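Local coordinates for uncharacterized protein (Arthrobacter sp., PDB 3BL4) that is of unknown function but belongs to the STAS clan, and pairs with a second copy of itself in a two-chain assembly, at residues G20-T25 against Q46-D51. Residues are numbered along the deposited sequence; the frame is centred on the assembly and turned at random.
Sequences GILRLT and QLCGDD
Leu22 spreads its two methyls over the sulfur of Cys48, a compact example of how the helix of a beta-alpha-beta crossover packs on its strand: strand 22-25 leads through helix 34-48 to the parallel strand 53-58, and the last turn of the helix packs against strand 22-25. The contact is small, about 114 Å² counting both sides, and wholly apolar, with no hydrogen bond between the segments. CD1 of Leu22 makes the closer approach, 3.4 Å from SG of Cys48, while its CD2 lies 3.8 Å from the same sulfur, so both branches of the fork rest on one SG. CD2 also reaches the helix one residue earlier, meeting CD2 of Leu47 at 4.1 Å, the two side chains running antiparallel and offset where their ends meet. Leu47 gets its methyl there because CG stands anti to the backbone N (chi1 173°); in Cys48, by contrast, SG is anti to the carbonyl carbon (chi1 -75°), which brings it up against the leucine fork. Shortening Leu22 to an alanine would probably open a gap between strand and helix end, taking from SG of Cys48 and the CD2 methyl of Leu47 their partner on this strand.

Farther out, Val44 and Leu16 also pack on Leu22, whose backbone bonds to Pro54 and Leu56 hold it in the sheet beside strand 53-58. His53 touches both Leu22 and Cys48, and Gln78 of the second subunit packs on the cysteine. Just past Cys48 the chain abandons the helix: Gly49 takes positive phi (60°), and a type II' turn leads toward strand 53-58, closed by the bond from Asp51 N to Cys48 O at 3.1 Å.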
ATOM      1  N   GLY A  20       2.870  -9.546  24.817  1.00 28.89           N
ATOM      2  CA  GLY A  20       1.835  -9.896  23.837  1.00 28.49           C
ATOM      3  C   GLY A  20       1.841  -9.056  22.572  1.00 28.80           C
ATOM      4  O   GLY A  20       0.915  -9.127  21.765  1.00 29.87           O
ATOM      5  N   ILE A  21       2.889  -8.262  22.389  1.00 28.97           N
ATOM      6  CA  ILE A  21       3.010  -7.400  21.218  1.00 27.88           C
ATOM      7  C   ILE A  21       4.004  -8.018  20.237  1.00 25.03           C
ATOM      8  O   ILE A  21       5.077  -8.425  20.643  1.00 26.13           O
ATOM      9  CB  ILE A  21       3.412  -5.980  21.667  1.00 26.89           C
ATOM     10  CG1 ILE A  21       2.197  -5.321  22.326  1.00 28.86           C
ATOM     11  CG2 ILE A  21       3.889  -5.168  20.514  1.00 22.14           C
ATOM     12  CD1 ILE A  21       2.520  -4.122  23.161  1.00 30.47           C
ATOM     13  N   LEU A  22       3.616  -8.130  18.967  1.00 23.72           N
ATOM     14  CA  LEU A  22       4.545  -8.521  17.897  1.00 24.66           C
ATOM     15  C   LEU A  22       5.426  -7.349  17.503  1.00 24.96           C
ATOM     16  O   LEU A  22       4.945  -6.228  17.411  1.00 24.54           O
ATOM     17  CB  LEU A  22       3.798  -8.983  16.640  1.00 25.67           C
ATOM     18  CG  LEU A  22       2.977 -10.272  16.660  1.00 25.52           C
ATOM     19  CD1 LEU A  22       1.857 -10.207  15.620  1.00 22.35           C
ATOM     20  CD2 LEU A  22       3.850 -11.480  16.430  1.00 27.07           C
ATOM     21  N   ARG A  23       6.712  -7.616  17.267  1.00 25.08           N
ATOM     22  CA  ARG A  23       7.628  -6.604  16.750  1.00 25.92           C
ATOM     23  C   ARG A  23       8.302  -7.120  15.495  1.00 25.86           C
ATOM     24  O   ARG A  23       9.023  -8.121  15.537  1.00 24.51           O
ATOM     25  CB  ARG A  23       8.663  -6.222  17.812  1.00 27.45           C
ATOM     26  CG  ARG A  23       7.986  -5.548  18.972  1.00 29.94           C
ATOM     27  CD  ARG A  23       8.889  -5.171  20.115  1.00 35.32           C
ATOM     28  NE  ARG A  23       8.050  -4.871  21.280  1.00 38.76           N
ATOM     29  CZ  ARG A  23       8.376  -4.049  22.269  1.00 44.11           C
ATOM     30  NH1 ARG A  23       9.533  -3.403  22.264  1.00 46.49           N
ATOM     31  NH2 ARG A  23       7.520  -3.858  23.271  1.00 43.61           N
ATOM     32  N   LEU A  24       8.036  -6.439  14.383  1.00 25.95           N
ATOM     33  CA  LEU A  24       8.643  -6.750  13.088  1.00 24.82           C
ATOM     34  C   LEU A  24       9.636  -5.663  12.663  1.00 25.76           C
ATOM     35  O   LEU A  24       9.298  -4.486  12.592  1.00 22.42           O
ATOM     36  CB  LEU A  24       7.554  -6.904  12.020  1.00 24.17           C
ATOM     37  CG  LEU A  24       7.992  -7.172  10.571  1.00 28.15           C
ATOM     38  CD1 LEU A  24       8.754  -8.495  10.412  1.00 23.10           C
ATOM     39  CD2 LEU A  24       6.781  -7.097   9.643  1.00 23.59           C
ATOM     40  N   THR A  25      10.861  -6.076  12.354  1.00 27.08           N
ATOM     41  CA  THR A  25      11.836  -5.175  11.770  1.00 27.05           C
ATOM     42  C   THR A  25      11.669  -5.237  10.261  1.00 26.76           C
ATOM     43  O   THR A  25      12.022  -6.231   9.626  1.00 26.03           O
ATOM     44  CB  THR A  25      13.273  -5.533  12.206  1.00 27.09           C
ATOM     45  OG1 THR A  25      13.447  -5.133  13.566  1.00 31.21           O
ATOM     46  CG2 THR A  25      14.304  -4.800  11.356  1.00 29.58           C
ATOM     47  N   GLN A  46       2.646 -17.046  10.290  1.00 27.85           N
ATOM     48  CA  GLN A  46       3.137 -18.360  10.713  1.00 30.01           C
ATOM     49  C   GLN A  46       3.495 -18.377  12.205  1.00 30.41           C
ATOM     50  O   GLN A  46       3.241 -19.361  12.895  1.00 32.12           O
ATOM     51  CB  GLN A  46       4.339 -18.782   9.876  1.00 28.44           C
ATOM     52  CG  GLN A  46       4.023 -19.067   8.416  1.00 31.24           C
ATOM     53  CD  GLN A  46       5.270 -19.424   7.602  1.00 31.41           C
ATOM     54  OE1 GLN A  46       6.373 -18.967   7.901  1.00 30.62           O
ATOM     55  NE2 GLN A  46       5.093 -20.260   6.580  1.00 31.81           N
ATOM     56  N   LEU A  47       4.061 -17.283  12.707  1.00 29.72           N
ATOM     57  CA  LEU A  47       4.418 -17.192  14.128  1.00 29.27           C
ATOM     58  C   LEU A  47       3.174 -17.130  14.989  1.00 29.91           C
ATOM     59  O   LEU A  47       3.139 -17.723  16.050  1.00 30.66           O
ATOM     60  CB  LEU A  47       5.312 -15.972  14.388  1.00 28.95           C
ATOM     61  CG  LEU A  47       5.667 -15.601  15.827  1.00 30.28           C
ATOM     62  CD1 LEU A  47       6.275 -16.797  16.541  1.00 26.14           C
ATOM     63  CD2 LEU A  47       6.610 -14.419  15.843  1.00 29.36           C
ATOM     64  N   CYS A  48       2.158 -16.400  14.540  1.00 31.61           N
ATOM     65  CA  CYS A  48       0.948 -16.180  15.336  1.00 32.01           C
ATOM     66  C   CYS A  48       0.052 -17.411  15.402  1.00 33.44           C
ATOM     67  O   CYS A  48      -0.626 -17.640  16.406  1.00 32.12           O
ATOM     68  CB  CYS A  48       0.142 -15.024  14.763  1.00 31.51           C
ATOM     69  SG  CYS A  48       0.839 -13.402  15.094  1.00 28.91           S
ATOM     70  N   GLY A  49       0.042 -18.176  14.319  1.00 33.83           N
ATOM     71  CA  GLY A  49      -0.827 -19.327  14.214  1.00 35.33           C
ATOM     72  C   GLY A  49      -2.255 -18.860  14.340  1.00 36.08           C
ATOM     73  O   GLY A  49      -2.682 -17.983  13.592  1.00 36.46           O
ATOM     74  N   ASP A  50      -2.976 -19.426  15.305  1.00 38.44           N
ATOM     75  CA  ASP A  50      -4.410 -19.156  15.499  1.00 39.99           C
ATOM     76  C   ASP A  50      -4.696 -17.869  16.255  1.00 39.03           C
ATOM     77  O   ASP A  50      -5.840 -17.401  16.269  1.00 39.63           O
ATOM     78  CB  ASP A  50      -5.077 -20.314  16.264  1.00 42.12           C
ATOM     79  CG  ASP A  50      -5.372 -21.513  15.375  1.00 46.56           C
ATOM     80  OD1 ASP A  50      -5.910 -21.303  14.260  1.00 51.55           O
ATOM     81  OD2 ASP A  50      -5.069 -22.659  15.793  1.00 50.63           O
ATOM     82  N   ASP A  51      -3.665 -17.319  16.895  1.00 37.54           N
ATOM     83  CA  ASP A  51      -3.815 -16.192  17.810  1.00 36.95           C
ATOM     84  C   ASP A  51      -3.598 -14.855  17.124  1.00 35.03           C
ATOM     85  O   ASP A  51      -2.918 -14.773  16.114  1.00 34.42           O
ATOM     86  CB  ASP A  51      -2.817 -16.325  18.966  1.00 37.77           C
ATOM     87  CG  ASP A  51      -3.162 -17.463  19.914  1.00 42.02           C
ATOM     88  OD1 ASP A  51      -4.344 -17.883  19.955  1.00 41.21           O
ATOM     89  OD2 ASP A  51      -2.252 -17.919  20.632  1.00 42.83           O
TER